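Minor fimbrium tip subunit Mfa3 (Porphyromonas gingivalis ATCC 33277, PDB 5NF4) forms part of the tip of the minor fimbriae, surface filaments that mediate biofilm formation and adhesion to host cells and other oral bacteria. Local coordinates at residues 218-231 and 252-264. Numbering follows the deposited sequence.
Sequences ANVHYRLVPNQSEP and YMPEAIVESTKWW
P254 and E255 pack against segment 218-231 at an Asx turn in which N219 OD1 accepts the backbone N-H of H221. Here, where strand 248-254 of this fimbrillin-superfamily protein runs out into a loop, the packing is tight: the buried P254 ring wedges its CB against H221 O, 3.2 Å away, and its CG and CD against N219 O, with Y222 CB on its flank. The N219 amide gives its other end to E255 O, ND2 donating over 3.0 Å in the plane of both groups, so both ends of the amide are tied.

E255 reaches along the loop to N227. With CG anti to the backbone N (chi1 -180°) and the chain extended, OE2 is gripped twice: by N227 N at 2.9 Å, nearly along the C-O axis, and by ND2 from the anti side. R322, from outside these two segments, adds a salt bridge to the same oxygen, which probably favours the charged carboxylate. I257 CG1 closes over N227 CB at 3.5 Å, and E230 CG and P231 CD (3.2 Å) press on I257 O, buried without a polar partner.

Water bridges run along the whole contact; only the outer rim, at exposed S229 and E259, is loose. There E230 and E259 stack their carboxylates, a like-charge pairing that K262 probably eases, its NZ meeting E230 OE1 at 2.7 Å on the syn side, while OE2 takes the N-H of E259 on its anti lone pair.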
loop_
_atom_site.group_PDB
_atom_site.type_symbol
_atom_site.label_atom_id
_atom_site.label_comp_id
_atom_site.label_asym_id
_atom_site.label_seq_id
_atom_site.Cartn_x
_atom_site.Cartn_y
_atom_site.Cartn_z
ATOM N N ALA A 218 2.326 5.168 -12.908
ATOM C CA ALA A 218 1.795 4.961 -11.561
ATOM C C ALA A 218 0.352 5.475 -11.476
ATOM O O ALA A 218 -0.034 6.466 -12.078
ATOM C CB ALA A 218 2.672 5.659 -10.526
ATOM N N ASN A 219 -0.442 4.787 -10.674
ATOM C CA ASN A 219 -1.806 5.219 -10.406
ATOM C C ASN A 219 -1.814 6.551 -9.668
ATOM O O ASN A 219 -1.047 6.749 -8.740
ATOM C CB ASN A 219 -2.485 4.130 -9.580
ATOM C CG ASN A 219 -4.001 4.299 -9.465
ATOM O OD1 ASN A 219 -4.596 5.302 -9.861
ATOM N ND2 ASN A 219 -4.622 3.305 -8.862
ATOM N N VAL A 220 -2.703 7.459 -10.070
ATOM C CA VAL A 220 -2.862 8.722 -9.382
ATOM C C VAL A 220 -3.479 8.516 -7.995
ATOM O O VAL A 220 -3.201 9.256 -7.069
ATOM C CB VAL A 220 -3.788 9.647 -10.192
ATOM C CG1 VAL A 220 -4.466 10.716 -9.362
ATOM C CG2 VAL A 220 -2.988 10.285 -11.268
ATOM N N HIS A 221 -4.365 7.543 -7.937
ATOM C CA HIS A 221 -5.216 7.346 -6.767
ATOM C C HIS A 221 -4.902 6.139 -5.921
ATOM O O HIS A 221 -4.620 5.047 -6.426
ATOM C CB HIS A 221 -6.657 7.185 -7.189
ATOM C CG HIS A 221 -7.248 8.380 -7.856
ATOM N ND1 HIS A 221 -7.469 8.429 -9.219
ATOM C CD2 HIS A 221 -7.650 9.576 -7.364
ATOM C CE1 HIS A 221 -7.998 9.600 -9.525
ATOM N NE2 HIS A 221 -8.114 10.318 -8.414
ATOM N N TYR A 222 -5.068 6.361 -4.624
ATOM C CA TYR A 222 -5.156 5.265 -3.689
ATOM C C TYR A 222 -6.589 5.102 -3.206
ATOM O O TYR A 222 -7.459 5.960 -3.383
ATOM C CB TYR A 222 -4.211 5.481 -2.528
ATOM C CG TYR A 222 -4.562 6.547 -1.514
ATOM C CD1 TYR A 222 -5.345 6.252 -0.393
ATOM C CD2 TYR A 222 -4.075 7.824 -1.631
ATOM C CE1 TYR A 222 -5.645 7.215 0.521
ATOM C CE2 TYR A 222 -4.369 8.803 -0.710
ATOM C CZ TYR A 222 -5.160 8.478 0.378
ATOM O OH TYR A 222 -5.461 9.417 1.316
ATOM N N ARG A 223 -6.804 3.971 -2.563
ATOM C CA ARG A 223 -8.103 3.626 -2.020
ATOM C C ARG A 223 -7.909 2.919 -0.701
ATOM O O ARG A 223 -6.983 2.130 -0.574
ATOM C CB ARG A 223 -8.834 2.722 -3.016
ATOM C CG ARG A 223 -10.307 2.588 -2.797
ATOM C CD ARG A 223 -10.921 1.481 -3.701
ATOM N NE ARG A 223 -12.363 1.642 -3.983
ATOM C CZ ARG A 223 -13.216 0.657 -4.240
ATOM N NH1 ARG A 223 -12.831 -0.609 -4.173
ATOM N NH2 ARG A 223 -14.480 0.940 -4.551
ATOM N N LEU A 224 -8.774 3.179 0.266
ATOM C CA LEU A 224 -8.579 2.613 1.605
ATOM C C LEU A 224 -9.054 1.162 1.733
ATOM O O LEU A 224 -8.810 0.500 2.765
ATOM C CB LEU A 224 -9.275 3.471 2.650
ATOM C CG LEU A 224 -8.644 4.844 2.838
ATOM C CD1 LEU A 224 -9.582 5.724 3.605
ATOM C CD2 LEU A 224 -7.253 4.752 3.525
ATOM N N VAL A 225 -9.738 0.668 0.710
ATOM C CA VAL A 225 -9.977 -0.771 0.586
ATOM C C VAL A 225 -9.527 -1.195 -0.781
ATOM O O VAL A 225 -9.434 -0.377 -1.703
ATOM C CB VAL A 225 -11.453 -1.159 0.774
ATOM C CG1 VAL A 225 -11.818 -1.071 2.198
ATOM C CG2 VAL A 225 -12.359 -0.295 -0.113
ATOM N N PRO A 226 -9.221 -2.476 -0.935
ATOM C CA PRO A 226 -8.690 -2.913 -2.230
ATOM C C PRO A 226 -9.530 -2.540 -3.450
ATOM O O PRO A 226 -10.758 -2.548 -3.424
ATOM C CB PRO A 226 -8.624 -4.436 -2.072
ATOM C CG PRO A 226 -8.440 -4.648 -0.634
ATOM C CD PRO A 226 -9.243 -3.571 0.052
ATOM N N ASN A 227 -8.811 -2.232 -4.524
ATOM C CA ASN A 227 -9.370 -1.916 -5.826
ATOM C C ASN A 227 -9.900 -3.164 -6.515
ATOM O O ASN A 227 -9.297 -4.230 -6.412
ATOM C CB ASN A 227 -8.302 -1.278 -6.723
ATOM C CG ASN A 227 -7.941 0.127 -6.315
ATOM O OD1 ASN A 227 -8.607 1.075 -6.701
ATOM N ND2 ASN A 227 -6.867 0.270 -5.548
ATOM N N GLN A 228 -11.034 -3.024 -7.201
ATOM C CA GLN A 228 -11.575 -4.083 -8.051
ATOM C C GLN A 228 -11.499 -3.728 -9.546
ATOM O O GLN A 228 -11.882 -4.538 -10.384
ATOM C CB GLN A 228 -13.043 -4.367 -7.682
ATOM C CG GLN A 228 -13.278 -4.722 -6.199
ATOM C CD GLN A 228 -14.609 -4.219 -5.696
ATOM O OE1 GLN A 228 -14.722 -3.082 -5.228
ATOM N NE2 GLN A 228 -15.634 -5.056 -5.806
ATOM N N SER A 229 -11.051 -2.510 -9.851
ATOM C CA SER A 229 -11.036 -1.975 -11.224
ATOM C C SER A 229 -9.684 -1.382 -11.509
ATOM O O SER A 229 -9.019 -0.915 -10.595
ATOM C CB SER A 229 -12.086 -0.859 -11.399
ATOM O OG SER A 229 -13.412 -1.373 -11.452
ATOM N N GLU A 230 -9.348 -1.315 -12.796
ATOM C CA GLU A 230 -8.142 -0.622 -13.225
ATOM C C GLU A 230 -8.177 0.865 -12.888
ATOM O O GLU A 230 -9.256 1.461 -12.757
ATOM C CB GLU A 230 -7.956 -0.787 -14.728
ATOM C CG GLU A 230 -7.708 -2.207 -15.201
ATOM C CD GLU A 230 -7.305 -2.272 -16.649
ATOM O OE1 GLU A 230 -7.508 -1.262 -17.365
ATOM O OE2 GLU A 230 -6.752 -3.307 -17.070
ATOM N N PRO A 231 -6.989 1.489 -12.797
ATOM C CA PRO A 231 -6.926 2.919 -12.552
ATOM C C PRO A 231 -7.670 3.683 -13.649
ATOM O O PRO A 231 -7.752 3.233 -14.802
ATOM C CB PRO A 231 -5.416 3.222 -12.581
ATOM C CG PRO A 231 -4.762 1.894 -12.261
ATOM C CD PRO A 231 -5.661 0.862 -12.847
ATOM N N TYR A 252 7.547 4.707 -4.447
ATOM C CA TYR A 252 6.305 4.097 -3.980
ATOM C C TYR A 252 5.180 4.417 -4.934
ATOM O O TYR A 252 5.213 5.420 -5.630
ATOM C CB TYR A 252 5.942 4.590 -2.563
ATOM C CG TYR A 252 7.075 4.492 -1.580
ATOM C CD1 TYR A 252 8.028 5.498 -1.479
ATOM C CD2 TYR A 252 7.218 3.381 -0.761
ATOM C CE1 TYR A 252 9.053 5.406 -0.582
ATOM C CE2 TYR A 252 8.245 3.301 0.139
ATOM C CZ TYR A 252 9.167 4.308 0.214
ATOM O OH TYR A 252 10.221 4.240 1.093
ATOM N N MET A 253 4.168 3.563 -4.969
ATOM C CA MET A 253 3.028 3.852 -5.806
ATOM C C MET A 253 1.763 3.189 -5.273
ATOM O O MET A 253 1.828 2.148 -4.600
ATOM C CB MET A 253 3.242 3.390 -7.247
ATOM C CG MET A 253 3.486 1.926 -7.439
ATOM S SD MET A 253 5.089 1.324 -6.849
ATOM C CE MET A 253 5.339 0.046 -8.118
ATOM N N PRO A 254 0.624 3.783 -5.599
ATOM C CA PRO A 254 -0.593 3.120 -5.129
ATOM C C PRO A 254 -0.838 1.780 -5.807
ATOM O O PRO A 254 -0.361 1.517 -6.908
ATOM C CB PRO A 254 -1.688 4.105 -5.482
ATOM C CG PRO A 254 -1.002 5.413 -5.710
ATOM C CD PRO A 254 0.313 5.033 -6.315
ATOM N N GLU A 255 -1.583 0.926 -5.126
ATOM C CA GLU A 255 -2.123 -0.272 -5.743
ATOM C C GLU A 255 -2.693 0.041 -7.110
ATOM O O GLU A 255 -3.347 1.067 -7.294
ATOM C CB GLU A 255 -3.205 -0.865 -4.823
ATOM C CG GLU A 255 -3.853 -2.105 -5.326
ATOM C CD GLU A 255 -4.727 -2.674 -4.257
ATOM O OE1 GLU A 255 -4.201 -3.439 -3.415
ATOM O OE2 GLU A 255 -5.915 -2.295 -4.240
ATOM N N ALA A 256 -2.442 -0.841 -8.067
ATOM C CA ALA A 256 -2.934 -0.677 -9.415
ATOM C C ALA A 256 -3.346 -2.014 -9.976
ATOM O O ALA A 256 -2.508 -2.902 -10.160
ATOM C CB ALA A 256 -1.860 -0.018 -10.319
ATOM N N ILE A 257 -4.644 -2.175 -10.208
ATOM C CA ILE A 257 -5.160 -3.387 -10.833
ATOM C C ILE A 257 -4.960 -3.345 -12.333
ATOM O O ILE A 257 -5.282 -2.356 -12.975
ATOM C CB ILE A 257 -6.656 -3.572 -10.568
ATOM C CG1 ILE A 257 -6.955 -3.487 -9.076
ATOM C CG2 ILE A 257 -7.142 -4.887 -11.173
ATOM C CD1 ILE A 257 -6.147 -4.421 -8.212
ATOM N N VAL A 258 -4.448 -4.439 -12.894
ATOM C CA VAL A 258 -4.380 -4.608 -14.346
ATOM C C VAL A 258 -5.136 -5.861 -14.758
ATOM O O VAL A 258 -4.883 -6.948 -14.225
ATOM C CB VAL A 258 -2.925 -4.719 -14.830
ATOM C CG1 VAL A 258 -2.864 -4.712 -16.370
ATOM C CG2 VAL A 258 -2.071 -3.566 -14.248
ATOM N N GLU A 259 -6.083 -5.715 -15.677
ATOM C CA GLU A 259 -6.878 -6.858 -16.140
ATOM C C GLU A 259 -5.956 -7.927 -16.701
ATOM O O GLU A 259 -4.951 -7.628 -17.383
ATOM C CB GLU A 259 -7.920 -6.402 -17.189
ATOM C CG GLU A 259 -9.031 -5.613 -16.539
ATOM C CD GLU A 259 -9.881 -4.822 -17.518
ATOM O OE1 GLU A 259 -9.775 -5.049 -18.738
ATOM O OE2 GLU A 259 -10.655 -3.965 -17.054
ATOM N N SER A 260 -6.278 -9.186 -16.431
ATOM C CA SER A 260 -5.374 -10.270 -16.797
ATOM C C SER A 260 -5.560 -10.704 -18.246
ATOM O O SER A 260 -4.949 -11.662 -18.695
ATOM C CB SER A 260 -5.580 -11.457 -15.846
ATOM O OG SER A 260 -6.888 -11.945 -15.954
ATOM N N THR A 261 -6.397 -9.980 -18.977
ATOM C CA THR A 261 -6.525 -10.154 -20.410
ATOM C C THR A 261 -5.505 -9.295 -21.174
ATOM O O THR A 261 -5.394 -9.417 -22.382
ATOM C CB THR A 261 -7.909 -9.758 -20.874
ATOM O OG1 THR A 261 -8.211 -8.470 -20.339
ATOM C CG2 THR A 261 -8.950 -10.765 -20.407
ATOM N N LYS A 262 -4.810 -8.416 -20.458
ATOM C CA LYS A 262 -3.785 -7.525 -21.024
ATOM C C LYS A 262 -2.361 -8.009 -20.751
ATOM O O LYS A 262 -2.119 -8.728 -19.780
ATOM C CB LYS A 262 -3.949 -6.114 -20.437
ATOM C CG LYS A 262 -5.267 -5.462 -20.768
ATOM C CD LYS A 262 -5.432 -4.108 -20.132
ATOM C CE LYS A 262 -6.809 -3.566 -20.523
ATOM N NZ LYS A 262 -7.153 -2.297 -19.879
ATOM N N TRP A 263 -1.400 -7.572 -21.575
ATOM C CA TRP A 263 -0.009 -7.752 -21.236
ATOM C C TRP A 263 0.806 -6.675 -21.933
ATOM O O TRP A 263 0.258 -5.914 -22.717
ATOM C CB TRP A 263 0.493 -9.146 -21.607
ATOM C CG TRP A 263 0.413 -9.551 -23.045
ATOM C CD1 TRP A 263 1.373 -9.368 -23.999
ATOM C CD2 TRP A 263 -0.662 -10.245 -23.690
ATOM N NE1 TRP A 263 0.958 -9.893 -25.198
ATOM C CE2 TRP A 263 -0.288 -10.438 -25.039
ATOM C CE3 TRP A 263 -1.911 -10.712 -23.264
ATOM C CZ2 TRP A 263 -1.107 -11.084 -25.965
ATOM C CZ3 TRP A 263 -2.740 -11.352 -24.199
ATOM C CH2 TRP A 263 -2.323 -11.533 -25.531
ATOM N N TRP A 264 2.097 -6.628 -21.616
ATOM C CA TRP A 264 3.004 -5.613 -22.127
ATOM C C TRP A 264 2.934 -5.588 -23.638
ATOM O O TRP A 264 3.109 -6.609 -24.292
ATOM C CB TRP A 264 4.436 -5.898 -21.659
ATOM C CG TRP A 264 5.455 -4.862 -22.039
ATOM C CD1 TRP A 264 6.414 -4.955 -23.014
ATOM C CD2 TRP A 264 5.613 -3.576 -21.438
ATOM N NE1 TRP A 264 7.165 -3.796 -23.055
ATOM C CE2 TRP A 264 6.685 -2.931 -22.099
ATOM C CE3 TRP A 264 4.943 -2.898 -20.411
ATOM C CZ2 TRP A 264 7.106 -1.644 -21.751
ATOM C CZ3 TRP A 264 5.353 -1.633 -20.067
ATOM C CH2 TRP A 264 6.434 -1.019 -20.724
HETATM O O HOH W 1 0.621 2.562 -9.268
HETATM O O HOH W 2 -4.891 2.462 -5.576
HETATM O O HOH W 3 -6.585 0.048 -9.724
HETATM O O HOH W 4 -11.181 -2.520 -14.683
#